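Local coordinates for trehalose-6-phosphate phosphatase (Neosartorya fumigata, PDB 5DXL), which belongs to the trehalose-phosphatase family of the HAD clan, whose members share a Rossmann-like core of largely parallel strands flanked by helices, at residues 6-11 and 263-268; 20-25 and 61-66; 211-216 and 239-244. All blocks are in the same frame, centred on the assembly; numbering follows the deposited sequence.

Contact 1: 6-11 and 263-268; sequences LDRAKL and IGTISM
Arg8 lays one face of its guanidinium group over the hydroxyl of Thr265, with Thr265 OG1 3.2 Å above the guanidinium plane, near its centre. This is a covering contact and not a bond: Arg8 NE and Thr265 OG1 are 3.3 Å apart, but the angle is poor, and the hydroxyl is hydrogen-bonded to Asp261 O one turn back in its own helix. Next to it the selenomethionine Met268 reaches across, its SE 3.7 Å from Arg8 CB. A bend at the end of that chain (chi3 75°) turns Met268 CE back to 3.6 Å from Arg8 O and brings it within 4.0 Å of Leu11 CD2. The tightest carbon-carbon contact is between methyls, Leu11 CD2 and Thr265 CG2 at 3.5 Å, with Leu6 CD2 also approaching Thr265 CG2, at 4.0 Å. No hydrogen bond crosses between the segments.

In the second shell, Asp7 is the N-cap of helix 8-17. Asp7 OD1 accepts from Lys10 N at 3.1 Å, nearly straight (169°) although the donor lies above the carboxylate plane, and this caps the first turn from which Arg8 and Leu11 project. Further out, Leu6 bonds through its backbone to His255 and rests its side chain on strands 254-256 and 238-243, while Ile263 and Ile266 turn the other flank of helix 259-270 to helix 45-56.

Contact 2: 20-25 and 61-66; sequences KRLFMF and AVWIIS
Phe25 packs against Val62 and Ile64 of the neighbouring strand; the two strands and helix 45-56 form a beta-alpha-beta unit of the HAD core. The strands run parallel: the axes of strands 21-25 and 61-65 approach to 4.8 Å and are inclined by 13°. Five backbone bonds link them, all made on the first strand by Arg21, Phe23 and Phe25, while Leu22 and Met24 give their backbone groups to strand 211-216.

The side holding Phe23, Phe25, Val62 and Ile64 is the closed one, and Phe25 buries more of its surface against the partner strand than any other residue of the pair. With chi1 at -54°, CG of Phe25 stands beside its own backbone N, and the ring stands up over its own strand and turns its CD2 and CE2 side to the second strand: Phe25 CE2 comes to 4.0 Å from Val62 CG1, and Ile64 CD1 sits at the ring edge, 4.0 Å from Phe25 CD2. Leu54 of helix 45-56 closes over Phe23, Phe25 and Val62.

The other side is looser at the start of the strands, where Ala61, also meeting Tyr201, is the one partly exposed residue among those that touch. Leu22 CD1 reaches Trp63 CD1 at 4.0 Å and Ala61 CB at 4.2 Å. Helix 190-199 covers Leu22, Met24 and Trp63. Toward the strand ends Met24 and Ile65 lie alongside each other, with Ile65 CD1 3.8 Å from Met24 CB.

Contact 3: 211-216 and 239-244; sequences FVLCLG and FSVTVG
Phe239 meets first Val212 and then Phe211 of the adjoining strand as its side chain runs outward. Its CB lies 3.7 Å from Val212 O, the same carbonyl that accepts the backbone N of Phe239, and 4.0 Å from Leu213 CD1. The ring stays close to that oxygen: chi1 of -57° sets CG beside the backbone N, and Phe239 CD1 comes to 3.6 Å from Val212 O, which lies in the ring plane at its edge. One atom further, Phe239 CE1 approaches Phe211 CE1 at 4.0 Å. The two rings meet obliquely, their planes at 38°. Leu11 and Gln14 of helix 8-17 pack against both.

Along the same face, Leu215 and Val241 run side by side, and Leu215 CD2 presses to 3.5 Å from Val241 CB, while Leu213 CD1 touches Val241 CG2 at 3.7 Å. The backbone ladder has one weak rung, Gly216 N to Val241 O at 3.3 Å. Gly216 O is better engaged, taking Val243 N at 2.9 Å and a weak bond from Thr242 OG1, a hydroxyl whose stronger partner is Lys248 NZ. On the reverse face Cys214 and Ser240 lie under helix 222-229, which connects the two strands. Parallel neighbours bridged by a covering helix are the beta-alpha-beta unit of a Rossmann-like HAD core.

How the contacts relate
Contacts 2 and 3 belong to one sheet, their centres about 10 Å apart, because strands 21-25 and 211-216 are immediate neighbours in it. Leu22 N to Phe211 O (2.8 Å) and Leu22 O to Leu213 N (2.9 Å) are probable hydrogen bonds across that seam, and Phe25 CE1 lies 3.6 Å from Leu215 CD1. Contact 1 lies over the face of the sheet that carries Phe25 and Phe239, its centre about 11 Å from contact 3 and about 15 Å from contact 2. It touches both: Leu11 CD1 is 3.6 Å from Phe239 CG, and Ile266 CD1 is 3.7 Å from Phe25 CZ. It joins the first and next-to-last helices, 8-17 and 259-270, over these strands.

Contact 1: 6-11 and 263-268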
loop_
_atom_site.group_PDB
_atom_site.type_symbol
_atom_site.label_atom_id
_atom_site.label_comp_id
_atom_site.label_asym_id
_atom_site.label_seq_id
_atom_site.Cartn_x
_atom_site.Cartn_y
_atom_site.Cartn_z
ATOM N N LEU A 6 13.193 15.122 -0.938
ATOM C CA LEU A 6 12.197 15.654 -1.853
ATOM C C LEU A 6 12.395 17.150 -2.086
ATOM O O LEU A 6 12.452 17.927 -1.140
ATOM C CB LEU A 6 10.795 15.383 -1.305
ATOM C CG LEU A 6 9.612 15.857 -2.144
ATOM C CD1 LEU A 6 9.603 15.196 -3.522
ATOM C CD2 LEU A 6 8.323 15.564 -1.383
ATOM N N ASP A 7 12.530 17.532 -3.353
ATOM C CA ASP A 7 12.676 18.936 -3.728
ATOM C C ASP A 7 11.313 19.620 -3.620
ATOM O O ASP A 7 10.481 19.511 -4.518
ATOM C CB ASP A 7 13.242 19.030 -5.148
ATOM C CG ASP A 7 13.566 20.455 -5.572
ATOM O OD1 ASP A 7 12.926 21.409 -5.081
ATOM O OD2 ASP A 7 14.476 20.609 -6.412
ATOM N N ARG A 8 11.076 20.308 -2.513
ATOM C CA ARG A 8 9.751 20.856 -2.249
ATOM C C ARG A 8 9.357 21.937 -3.248
ATOM O O ARG A 8 8.183 22.073 -3.586
ATOM C CB ARG A 8 9.679 21.402 -0.829
ATOM C CG ARG A 8 9.927 20.350 0.229
ATOM C CD ARG A 8 9.213 20.749 1.491
ATOM N NE ARG A 8 9.535 19.896 2.623
ATOM C CZ ARG A 8 9.020 20.070 3.835
ATOM N NH1 ARG A 8 8.163 21.064 4.052
ATOM N NH2 ARG A 8 9.360 19.256 4.826
ATOM N N ALA A 9 10.337 22.690 -3.740
ATOM C CA ALA A 9 10.047 23.702 -4.753
ATOM C C ALA A 9 9.565 23.061 -6.057
ATOM O O ALA A 9 8.583 23.518 -6.651
ATOM C CB ALA A 9 11.275 24.574 -5.008
ATOM N N LYS A 10 10.244 22.006 -6.504
ATOM C CA LYS A 10 9.828 21.282 -7.702
ATOM C C LYS A 10 8.447 20.663 -7.520
ATOM O O LYS A 10 7.628 20.661 -8.439
ATOM C CB LYS A 10 10.823 20.181 -8.062
ATOM C CG LYS A 10 12.084 20.682 -8.738
ATOM C CD LYS A 10 12.928 19.508 -9.210
ATOM C CE LYS A 10 14.185 19.980 -9.934
ATOM N NZ LYS A 10 15.108 18.837 -10.208
ATOM N N LEU A 11 8.208 20.116 -6.333
ATOM C CA LEU A 11 6.925 19.499 -6.023
ATOM C C LEU A 11 5.792 20.512 -6.127
ATOM O O LEU A 11 4.767 20.249 -6.765
ATOM C CB LEU A 11 6.953 18.897 -4.616
ATOM C CG LEU A 11 5.719 18.083 -4.218
ATOM C CD1 LEU A 11 5.752 16.707 -4.873
ATOM C CD2 LEU A 11 5.605 17.975 -2.708
ATOM N N ILE A 263 3.865 15.433 6.769
ATOM C CA ILE A 263 2.750 16.315 7.087
ATOM C C ILE A 263 3.096 17.753 6.717
ATOM O O ILE A 263 2.263 18.463 6.150
ATOM C CB ILE A 263 2.359 16.213 8.564
ATOM C CG1 ILE A 263 1.920 14.779 8.885
ATOM C CG2 ILE A 263 1.243 17.206 8.903
ATOM C CD1 ILE A 263 0.754 14.276 8.029
ATOM N N GLY A 264 4.333 18.169 6.991
ATOM C CA GLY A 264 4.769 19.506 6.608
ATOM C C GLY A 264 4.697 19.744 5.110
ATOM O O GLY A 264 4.300 20.825 4.657
ATOM N N THR A 265 5.075 18.730 4.340
ATOM C CA THR A 265 5.038 18.809 2.884
ATOM C C THR A 265 3.603 18.929 2.366
ATOM O O THR A 265 3.315 19.764 1.496
ATOM C CB THR A 265 5.714 17.598 2.268
ATOM O OG1 THR A 265 7.106 17.658 2.591
ATOM C CG2 THR A 265 5.565 17.609 0.760
ATOM N N ILE A 266 2.699 18.117 2.904
ATOM C CA ILE A 266 1.308 18.196 2.468
ATOM C C ILE A 266 0.705 19.545 2.877
ATOM O O ILE A 266 -0.042 20.145 2.107
ATOM C CB ILE A 266 0.476 17.029 3.030
ATOM C CG1 ILE A 266 1.042 15.708 2.514
ATOM C CG2 ILE A 266 -0.977 17.154 2.586
ATOM C CD1 ILE A 266 0.537 14.498 3.275
ATOM N N SER A 267 1.059 20.041 4.064
ATOM C CA SER A 267 0.610 21.378 4.490
ATOM C C SER A 267 1.059 22.464 3.519
ATOM O O SER A 267 0.281 23.371 3.200
ATOM C CB SER A 267 1.122 21.691 5.895
ATOM O OG SER A 267 0.554 20.799 6.833
HETATM N N MSE A 268 2.296 22.368 3.040
HETATM C CA MSE A 268 2.799 23.321 2.053
HETATM C C MSE A 268 1.909 23.304 0.816
HETATM O O MSE A 268 1.556 24.361 0.287
HETATM C CB MSE A 268 4.250 23.012 1.658
HETATM C CG MSE A 268 4.744 23.814 0.424
HETATM SE SE MSE A 268 6.504 23.166 -0.098
HETATM C CE MSE A 268 5.857 21.495 -0.903
#

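Contact 2: 20-25 and 61-66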
loop_
_atom_site.group_PDB
_atom_site.type_symbol
_atom_site.label_atom_id
_atom_site.label_comp_id
_atom_site.label_asym_id
_atom_site.label_seq_id
_atom_site.Cartn_x
_atom_site.Cartn_y
_atom_site.Cartn_z
ATOM N N LYS A 20 -5.038 17.663 -12.666
ATOM C CA LYS A 20 -5.455 16.484 -11.915
ATOM C C LYS A 20 -4.274 15.958 -11.106
ATOM O O LYS A 20 -3.167 15.798 -11.634
ATOM C CB LYS A 20 -5.958 15.366 -12.830
ATOM C CG LYS A 20 -7.242 15.655 -13.596
ATOM C CD LYS A 20 -7.692 14.372 -14.283
ATOM C CE LYS A 20 -8.536 14.643 -15.515
ATOM N NZ LYS A 20 -8.600 13.422 -16.364
ATOM N N ARG A 21 -4.523 15.664 -9.837
ATOM C CA ARG A 21 -3.461 15.192 -8.940
ATOM C C ARG A 21 -3.850 13.870 -8.308
ATOM O O ARG A 21 -5.017 13.662 -7.967
ATOM C CB ARG A 21 -3.177 16.212 -7.832
ATOM C CG ARG A 21 -2.720 17.614 -8.266
ATOM C CD ARG A 21 -3.902 18.501 -8.602
ATOM N NE ARG A 21 -3.518 19.909 -8.578
ATOM C CZ ARG A 21 -3.846 20.772 -7.626
ATOM N NH1 ARG A 21 -4.584 20.396 -6.586
ATOM N NH2 ARG A 21 -3.438 22.031 -7.730
ATOM N N LEU A 22 -2.868 12.988 -8.133
ATOM C CA LEU A 22 -3.095 11.705 -7.471
ATOM C C LEU A 22 -2.147 11.563 -6.294
ATOM O O LEU A 22 -0.941 11.762 -6.448
ATOM C CB LEU A 22 -2.894 10.549 -8.448
ATOM C CG LEU A 22 -2.899 9.139 -7.861
ATOM C CD1 LEU A 22 -4.259 8.775 -7.263
ATOM C CD2 LEU A 22 -2.504 8.132 -8.935
ATOM N N PHE A 23 -2.705 11.251 -5.125
ATOM C CA PHE A 23 -1.913 11.026 -3.908
ATOM C C PHE A 23 -2.129 9.611 -3.400
ATOM O O PHE A 23 -3.271 9.161 -3.282
ATOM C CB PHE A 23 -2.311 12.017 -2.809
ATOM C CG PHE A 23 -1.979 13.451 -3.122
ATOM C CD1 PHE A 23 -0.803 14.015 -2.668
ATOM C CD2 PHE A 23 -2.863 14.244 -3.847
ATOM C CE1 PHE A 23 -0.498 15.342 -2.944
ATOM C CE2 PHE A 23 -2.557 15.568 -4.133
ATOM C CZ PHE A 23 -1.389 16.123 -3.672
HETATM N N MSE A 24 -1.050 8.886 -3.120
HETATM C CA MSE A 24 -1.167 7.564 -2.525
HETATM C C MSE A 24 -0.245 7.504 -1.312
HETATM O O MSE A 24 0.978 7.591 -1.455
HETATM C CB MSE A 24 -0.828 6.478 -3.563
HETATM C CG MSE A 24 -1.786 6.502 -4.752
HETATM SE SE MSE A 24 -1.429 5.174 -6.164
HETATM C CE MSE A 24 0.284 5.811 -6.794
ATOM N N PHE A 25 -0.840 7.372 -0.130
ATOM C CA PHE A 25 -0.094 7.373 1.130
ATOM C C PHE A 25 -0.254 6.078 1.896
ATOM O O PHE A 25 -1.384 5.666 2.149
ATOM C CB PHE A 25 -0.604 8.479 2.070
ATOM C CG PHE A 25 -0.633 9.856 1.470
ATOM C CD1 PHE A 25 0.389 10.318 0.656
ATOM C CD2 PHE A 25 -1.686 10.693 1.747
ATOM C CE1 PHE A 25 0.344 11.615 0.131
ATOM C CE2 PHE A 25 -1.731 11.995 1.242
ATOM C CZ PHE A 25 -0.719 12.455 0.447
ATOM N N ALA A 61 -7.103 13.427 -6.027
ATOM C CA ALA A 61 -7.622 12.125 -5.641
ATOM C C ALA A 61 -6.680 11.619 -4.559
ATOM O O ALA A 61 -5.497 11.393 -4.828
ATOM C CB ALA A 61 -7.671 11.156 -6.834
ATOM N N VAL A 62 -7.193 11.468 -3.345
ATOM C CA VAL A 62 -6.336 11.175 -2.201
ATOM C C VAL A 62 -6.644 9.788 -1.659
ATOM O O VAL A 62 -7.778 9.507 -1.247
ATOM C CB VAL A 62 -6.517 12.234 -1.080
ATOM C CG1 VAL A 62 -5.578 11.945 0.080
ATOM C CG2 VAL A 62 -6.262 13.644 -1.626
ATOM N N TRP A 63 -5.629 8.928 -1.675
ATOM C CA TRP A 63 -5.770 7.537 -1.251
ATOM C C TRP A 63 -4.910 7.211 -0.044
ATOM O O TRP A 63 -3.728 7.576 0.004
ATOM C CB TRP A 63 -5.396 6.587 -2.395
ATOM C CG TRP A 63 -6.489 6.486 -3.409
ATOM C CD1 TRP A 63 -6.700 7.308 -4.472
ATOM C CD2 TRP A 63 -7.545 5.524 -3.420
ATOM N NE1 TRP A 63 -7.828 6.904 -5.164
ATOM C CE2 TRP A 63 -8.361 5.809 -4.533
ATOM C CE3 TRP A 63 -7.872 4.438 -2.602
ATOM C CZ2 TRP A 63 -9.482 5.043 -4.848
ATOM C CZ3 TRP A 63 -8.992 3.682 -2.915
ATOM C CH2 TRP A 63 -9.780 3.992 -4.030
ATOM N N ILE A 64 -5.513 6.519 0.922
ATOM C CA ILE A 64 -4.783 5.922 2.037
ATOM C C ILE A 64 -4.710 4.412 1.762
ATOM O O ILE A 64 -5.750 3.770 1.593
ATOM C CB ILE A 64 -5.479 6.177 3.394
ATOM C CG1 ILE A 64 -5.817 7.658 3.601
ATOM C CG2 ILE A 64 -4.628 5.653 4.567
ATOM C CD1 ILE A 64 -4.627 8.588 3.460
ATOM N N ILE A 65 -3.498 3.857 1.694
ATOM C CA ILE A 65 -3.299 2.454 1.328
ATOM C C ILE A 65 -2.572 1.781 2.479
ATOM O O ILE A 65 -1.375 1.954 2.649
ATOM C CB ILE A 65 -2.523 2.336 0.007
ATOM C CG1 ILE A 65 -3.246 3.126 -1.088
ATOM C CG2 ILE A 65 -2.384 0.871 -0.421
ATOM C CD1 ILE A 65 -2.442 3.268 -2.367
ATOM N N SER A 66 -3.318 1.022 3.277
ATOM C CA SER A 66 -2.888 0.664 4.627
ATOM C C SER A 66 -3.147 -0.793 5.000
ATOM O O SER A 66 -4.069 -1.421 4.490
ATOM C CB SER A 66 -3.603 1.589 5.623
ATOM O OG SER A 66 -3.390 1.197 6.965
#

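Contact 3: 211-216 and 239-244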
loop_
_atom_site.group_PDB
_atom_site.type_symbol
_atom_site.label_atom_id
_atom_site.label_comp_id
_atom_site.label_asym_id
_atom_site.label_seq_id
_atom_site.Cartn_x
_atom_site.Cartn_y
_atom_site.Cartn_z
ATOM N N PHE A 211 0.249 15.070 -11.872
ATOM C CA PHE A 211 0.964 15.106 -10.599
ATOM C C PHE A 211 0.615 13.847 -9.827
ATOM O O PHE A 211 -0.559 13.562 -9.598
ATOM C CB PHE A 211 0.592 16.362 -9.808
ATOM C CG PHE A 211 1.225 16.458 -8.439
ATOM C CD1 PHE A 211 2.365 17.219 -8.233
ATOM C CD2 PHE A 211 0.648 15.811 -7.348
ATOM C CE1 PHE A 211 2.932 17.331 -6.969
ATOM C CE2 PHE A 211 1.211 15.920 -6.079
ATOM C CZ PHE A 211 2.342 16.678 -5.887
ATOM N N VAL A 212 1.637 13.092 -9.437
ATOM C CA VAL A 212 1.454 11.918 -8.584
ATOM C C VAL A 212 2.438 12.010 -7.434
ATOM O O VAL A 212 3.635 12.158 -7.658
ATOM C CB VAL A 212 1.685 10.592 -9.336
ATOM C CG1 VAL A 212 1.460 9.414 -8.406
ATOM C CG2 VAL A 212 0.770 10.506 -10.552
ATOM N N LEU A 213 1.930 11.968 -6.207
ATOM C CA LEU A 213 2.795 11.891 -5.030
ATOM C C LEU A 213 2.490 10.608 -4.295
ATOM O O LEU A 213 1.351 10.373 -3.874
ATOM C CB LEU A 213 2.584 13.090 -4.108
ATOM C CG LEU A 213 3.357 13.066 -2.775
ATOM C CD1 LEU A 213 4.874 13.041 -2.976
ATOM C CD2 LEU A 213 2.981 14.288 -1.943
ATOM N N CYS A 214 3.510 9.773 -4.149
ATOM C CA CYS A 214 3.347 8.461 -3.553
ATOM C C CYS A 214 4.342 8.320 -2.422
ATOM O O CYS A 214 5.543 8.437 -2.648
ATOM C CB CYS A 214 3.555 7.382 -4.609
ATOM S SG CYS A 214 3.517 5.676 -4.010
ATOM N N LEU A 215 3.830 8.085 -1.217
ATOM C CA LEU A 215 4.642 8.098 0.003
ATOM C C LEU A 215 4.494 6.818 0.809
ATOM O O LEU A 215 3.379 6.338 1.037
ATOM C CB LEU A 215 4.247 9.291 0.884
ATOM C CG LEU A 215 4.804 10.649 0.437
ATOM C CD1 LEU A 215 3.852 11.780 0.819
ATOM C CD2 LEU A 215 6.147 10.852 1.116
ATOM N N GLY A 216 5.621 6.287 1.272
ATOM C CA GLY A 216 5.600 5.076 2.078
ATOM C C GLY A 216 6.954 4.830 2.711
ATOM O O GLY A 216 7.982 5.254 2.178
ATOM N N PHE A 239 6.306 11.723 -8.271
ATOM C CA PHE A 239 7.178 11.842 -7.118
ATOM C C PHE A 239 6.955 10.645 -6.207
ATOM O O PHE A 239 6.038 10.650 -5.366
ATOM C CB PHE A 239 6.919 13.155 -6.361
ATOM C CG PHE A 239 7.081 14.385 -7.211
ATOM C CD1 PHE A 239 6.042 14.829 -8.014
ATOM C CD2 PHE A 239 8.264 15.102 -7.191
ATOM C CE1 PHE A 239 6.187 15.962 -8.799
ATOM C CE2 PHE A 239 8.415 16.242 -7.968
ATOM C CZ PHE A 239 7.370 16.668 -8.775
ATOM N N SER A 240 7.787 9.625 -6.389
ATOM C CA SER A 240 7.826 8.468 -5.499
ATOM C C SER A 240 8.810 8.779 -4.385
ATOM O O SER A 240 9.992 9.041 -4.636
ATOM C CB SER A 240 8.240 7.197 -6.239
ATOM O OG SER A 240 7.215 6.759 -7.127
ATOM N N VAL A 241 8.305 8.768 -3.157
ATOM C CA VAL A 241 9.063 9.265 -2.021
ATOM C C VAL A 241 9.028 8.268 -0.880
ATOM O O VAL A 241 7.960 7.949 -0.371
ATOM C CB VAL A 241 8.491 10.608 -1.516
ATOM C CG1 VAL A 241 9.401 11.213 -0.445
ATOM C CG2 VAL A 241 8.274 11.600 -2.657
ATOM N N THR A 242 10.189 7.765 -0.478
ATOM C CA THR A 242 10.246 6.906 0.701
ATOM C C THR A 242 10.423 7.748 1.956
ATOM O O THR A 242 10.962 8.853 1.906
ATOM C CB THR A 242 11.388 5.865 0.611
ATOM O OG1 THR A 242 11.223 4.892 1.649
ATOM C CG2 THR A 242 12.780 6.527 0.740
ATOM N N VAL A 243 9.931 7.238 3.075
ATOM C CA VAL A 243 10.163 7.876 4.356
ATOM C C VAL A 243 11.337 7.136 4.999
ATOM O O VAL A 243 11.257 5.931 5.268
ATOM C CB VAL A 243 8.908 7.846 5.231
ATOM C CG1 VAL A 243 9.184 8.459 6.598
ATOM C CG2 VAL A 243 7.796 8.613 4.530
ATOM N N GLY A 244 12.439 7.853 5.189
ATOM C CA GLY A 244 13.664 7.246 5.682
ATOM C C GLY A 244 14.850 8.120 5.323
ATOM O O GLY A 244 14.684 9.257 4.857
#